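Local coordinates for putative zinc protease (Bordetella pertussis, PDB 3IH6), which probably belongs, as an M16-family fragment that contains part of the family's inactive domain, to a zinc-dependent metalloendopeptidase, at residues Arg58-His61 and Ala62-Thr66; Thr103-Ala106 and Thr107-Leu111. All coordinates share one frame; numbering follows the deposited sequence.

In the fold
Both contacts are local, each made within one helix and the residues that follow it, and the two helices lie side by side against the antiparallel sheet, with contact centres about 11 Å apart. They share a seam: Leu59 CD2 lies 3.5 Å from Leu104 CD1, and Ala62 and Leu63 pack on Thr107 and Thr103. Each helix buries two leucines, Leu59 and Leu63 in contact 1, Leu104 and Leu108 in contact 2. Both contacts are partly buried. Contact 1 adds a CH-pi contact between Val64 and Tyr60 and runs out to an exposed histidine, proline and threonine; the touching residues of contact 2 are buried or partly exposed, and its hydroxyls bond to backbone carbonyls.

Contact 1 of 2, residues Arg58-His61 and Ala62-Thr66; sequences RLYH and ALVPT
Ala62 begins the second half of this helical run by giving its backbone N-H to Arg58 O, at 3.1 Å from Ala62 N. Its methyl lies near the same carbonyl oxygen. The arginine itself leads away from the turn, its guanidinium group held by a salt bridge to Glu120 and a hydrogen bond to the carbonyl of Lys114.

Leu63 repeats the pattern one residue on, with Leu63 N 2.9 Å from Leu59 O. Its CB and CG lean over that oxygen, while the tip methyls meet more loosely, Leu59 CD2 to Leu63 CD1 at 4.3 Å. Both leucines also press on Val72 of strand 71-77.

Val64 makes the aromatic contact. With Tyr60 CG anti to the backbone N (chi1 -172°), the ring leads outward and somewhat toward the C-terminal end, turning one face to the valine. Val64 CB sits 4.0 Å from the ring centroid and only 9° off the ring normal, a CH-pi contact. The two methyls spread across this face: CG2 lies above the CD1 side, and CG1 is 3.9 Å from Tyr60 CZ. A backbone bond from Val64 N to Tyr60 O, 3.0 Å long, ties the same two residues together.

Pro65 follows with a ring in place of an N-H and therefore cannot give the next bond back to His61. Instead, Pro65 CD touches both carbonyl oxygens, 3.1 Å from Tyr60 O and 3.3 Å from His61 O. The imidazole of His61 passes obliquely near Pro65 CG.

Thr66 OG1 is placed to hydrogen-bond to Ala62 O, though the modelled separation is very short and its exact length doubtful. Together these contacts form a short amphipathic helix running into a proline-containing turn, packed on the antiparallel sheet of an M16-family alpha/beta domain.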
# COMPACT_ATOMS: atom_id res chain seq x y z
N ARG E 58 -12.14 13.06 -23.52
CA ARG E 58 -13.07 13.95 -24.24
C ARG E 58 -13.36 15.19 -23.38
O ARG E 58 -13.25 16.33 -23.86
CB ARG E 58 -14.37 13.22 -24.63
CG ARG E 58 -14.24 12.01 -25.60
CD ARG E 58 -13.61 12.45 -26.98
NE ARG E 58 -13.60 11.40 -28.02
CZ ARG E 58 -14.62 11.15 -28.84
NH1 ARG E 58 -15.76 11.83 -28.74
NH2 ARG E 58 -14.53 10.19 -29.74
N LEU E 59 -13.70 14.97 -22.11
CA LEU E 59 -13.91 16.07 -21.19
C LEU E 59 -12.70 17.02 -21.08
O LEU E 59 -12.86 18.25 -21.18
CB LEU E 59 -14.37 15.58 -19.81
CG LEU E 59 -15.76 14.91 -19.79
CD1 LEU E 59 -16.08 14.22 -18.41
CD2 LEU E 59 -16.82 15.91 -20.11
N TYR E 60 -11.53 16.46 -20.85
CA TYR E 60 -10.37 17.29 -20.65
C TYR E 60 -10.19 18.20 -21.85
O TYR E 60 -10.07 19.41 -21.69
CB TYR E 60 -9.11 16.47 -20.36
CG TYR E 60 -7.89 17.31 -19.95
CD1 TYR E 60 -7.53 17.42 -18.60
CD2 TYR E 60 -7.07 17.95 -20.92
CE1 TYR E 60 -6.41 18.17 -18.19
CE2 TYR E 60 -5.92 18.72 -20.51
CZ TYR E 60 -5.61 18.79 -19.14
OH TYR E 60 -4.52 19.49 -18.70
N HIS E 61 -10.24 17.62 -23.04
CA HIS E 61 -10.02 18.40 -24.25
C HIS E 61 -11.08 19.50 -24.48
O HIS E 61 -10.77 20.56 -25.00
CB HIS E 61 -9.96 17.48 -25.47
CG HIS E 61 -9.40 18.16 -26.67
ND1 HIS E 61 -8.05 18.39 -26.81
CD2 HIS E 61 -10.00 18.69 -27.75
CE1 HIS E 61 -7.85 19.03 -27.95
NE2 HIS E 61 -9.01 19.23 -28.53
N ALA E 62 -12.33 19.23 -24.10
CA ALA E 62 -13.42 20.20 -24.30
C ALA E 62 -13.35 21.34 -23.29
O ALA E 62 -13.65 22.48 -23.63
CB ALA E 62 -14.77 19.50 -24.24
N LEU E 63 -12.95 21.03 -22.05
CA LEU E 63 -13.07 22.01 -20.97
C LEU E 63 -11.80 22.79 -20.57
O LEU E 63 -11.90 23.89 -20.05
CB LEU E 63 -13.69 21.33 -19.74
CG LEU E 63 -15.04 20.63 -20.04
CD1 LEU E 63 -15.56 19.83 -18.87
CD2 LEU E 63 -16.03 21.68 -20.43
N VAL E 64 -10.63 22.20 -20.77
CA VAL E 64 -9.38 22.73 -20.17
C VAL E 64 -8.55 23.59 -21.14
O VAL E 64 -8.23 24.73 -20.81
CB VAL E 64 -8.50 21.63 -19.49
CG1 VAL E 64 -7.28 22.25 -18.85
CG2 VAL E 64 -9.31 20.87 -18.40
N PRO E 65 -8.20 23.06 -22.33
CA PRO E 65 -7.48 23.98 -23.23
C PRO E 65 -8.35 25.19 -23.56
O PRO E 65 -7.84 26.27 -23.89
CB PRO E 65 -7.26 23.16 -24.51
CG PRO E 65 -7.44 21.70 -24.08
CD PRO E 65 -8.46 21.75 -22.96
N THR E 66 -9.66 25.00 -23.48
CA THR E 66 -10.61 26.08 -23.78
C THR E 66 -10.74 27.04 -22.59
O THR E 66 -11.41 28.06 -22.68
CB THR E 66 -11.98 25.49 -24.14
OG1 THR E 66 -12.31 24.49 -23.19
CG2 THR E 66 -11.94 24.82 -25.54

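Contact 2 of 2, residues Thr103-Ala106 and Thr107-Leu111; sequences TLTA and TLESL
The Glu109 side chain runs along the Thr105 carbonyl one turn earlier: CB is 3.3 Å from Thr105 O, and CG stays as near, at 3.2 Å. With CG beside the backbone N (chi1 -52°) and the chain extended beyond it, CD still passes close to that oxygen, to which Glu109 N also donates a hydrogen bond of 2.9 Å. At the tip, OE2 approaches Thr105 CB at 3.9 Å and is hydrogen-bonded to Tyr31 OH, while OE1 forms a salt bridge with Arg186. Each carboxylate oxygen thus has its own partner, which probably favours the charged form.

Two hydroxyls donate to carbonyls four residues back. Thr107 OG1 reaches Thr103 O at 2.9 Å, from the opposite face of the carbonyl plane to Thr107 N, so this oxygen accepts twice. Ser110 OG donates to Ala106 O over 2.6 Å. On the buried flank, the Leu104 and Leu108 side chains cross, Leu108 CD1 lying 4.1 Å from Leu104 CG. Such serine and threonine hydroxyl bonds are a familiar feature of alpha-helices, here within helix 97-109 and just past its last residues, the helix being packed against the sheet.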
# COMPACT_ATOMS: atom_id res chain seq x y z
N THR E 103 -20.97 22.86 -21.51
CA THR E 103 -20.06 22.12 -22.34
C THR E 103 -19.86 20.69 -21.86
O THR E 103 -19.80 19.79 -22.68
CB THR E 103 -18.70 22.83 -22.47
OG1 THR E 103 -18.91 24.20 -22.87
CG2 THR E 103 -17.81 22.10 -23.50
N LEU E 104 -19.73 20.47 -20.55
CA LEU E 104 -19.58 19.10 -20.00
C LEU E 104 -20.72 18.15 -20.46
O LEU E 104 -20.46 17.02 -20.86
CB LEU E 104 -19.56 19.10 -18.46
CG LEU E 104 -19.49 17.71 -17.80
CD1 LEU E 104 -18.10 17.46 -17.28
CD2 LEU E 104 -20.46 17.66 -16.66
N THR E 105 -21.97 18.59 -20.34
CA THR E 105 -23.10 17.72 -20.69
C THR E 105 -23.24 17.58 -22.22
O THR E 105 -23.60 16.51 -22.71
CB THR E 105 -24.45 18.21 -20.12
OG1 THR E 105 -24.70 19.54 -20.59
CG2 THR E 105 -24.47 18.18 -18.60
N ALA E 106 -22.97 18.64 -22.97
CA ALA E 106 -22.93 18.51 -24.45
C ALA E 106 -21.94 17.45 -24.91
O ALA E 106 -22.21 16.70 -25.84
CB ALA E 106 -22.65 19.83 -25.12
N THR E 107 -20.78 17.34 -24.27
CA THR E 107 -19.75 16.39 -24.74
C THR E 107 -20.22 14.99 -24.44
O THR E 107 -20.09 14.07 -25.27
CB THR E 107 -18.40 16.61 -23.97
OG1 THR E 107 -17.99 17.96 -24.09
CG2 THR E 107 -17.30 15.65 -24.45
N LEU E 108 -20.77 14.83 -23.25
CA LEU E 108 -21.21 13.53 -22.76
C LEU E 108 -22.36 12.98 -23.58
O LEU E 108 -22.36 11.82 -23.94
CB LEU E 108 -21.61 13.60 -21.28
CG LEU E 108 -20.49 13.82 -20.27
CD1 LEU E 108 -21.05 14.06 -18.84
CD2 LEU E 108 -19.44 12.72 -20.28
N GLU E 109 -23.32 13.84 -23.90
CA GLU E 109 -24.55 13.46 -24.57
C GLU E 109 -24.53 13.59 -26.09
O GLU E 109 -25.54 13.31 -26.78
CB GLU E 109 -25.69 14.25 -23.95
CG GLU E 109 -25.68 14.09 -22.43
CD GLU E 109 -26.65 14.99 -21.73
OE1 GLU E 109 -27.46 15.71 -22.40
OE2 GLU E 109 -26.64 14.96 -20.50
N SER E 110 -23.38 13.94 -26.66
CA SER E 110 -23.31 13.99 -28.12
C SER E 110 -22.26 13.06 -28.77
O SER E 110 -21.82 13.29 -29.89
CB SER E 110 -23.15 15.43 -28.59
OG SER E 110 -21.84 15.88 -28.31
N LEU E 111 -21.88 12.01 -28.06
CA LEU E 111 -20.90 11.05 -28.54
C LEU E 111 -21.40 10.37 -29.81
O LEU E 111 -20.62 9.81 -30.60
CB LEU E 111 -20.64 9.98 -27.45
CG LEU E 111 -19.96 10.52 -26.20
CD1 LEU E 111 -20.11 9.49 -25.05
CD2 LEU E 111 -18.49 10.87 -26.45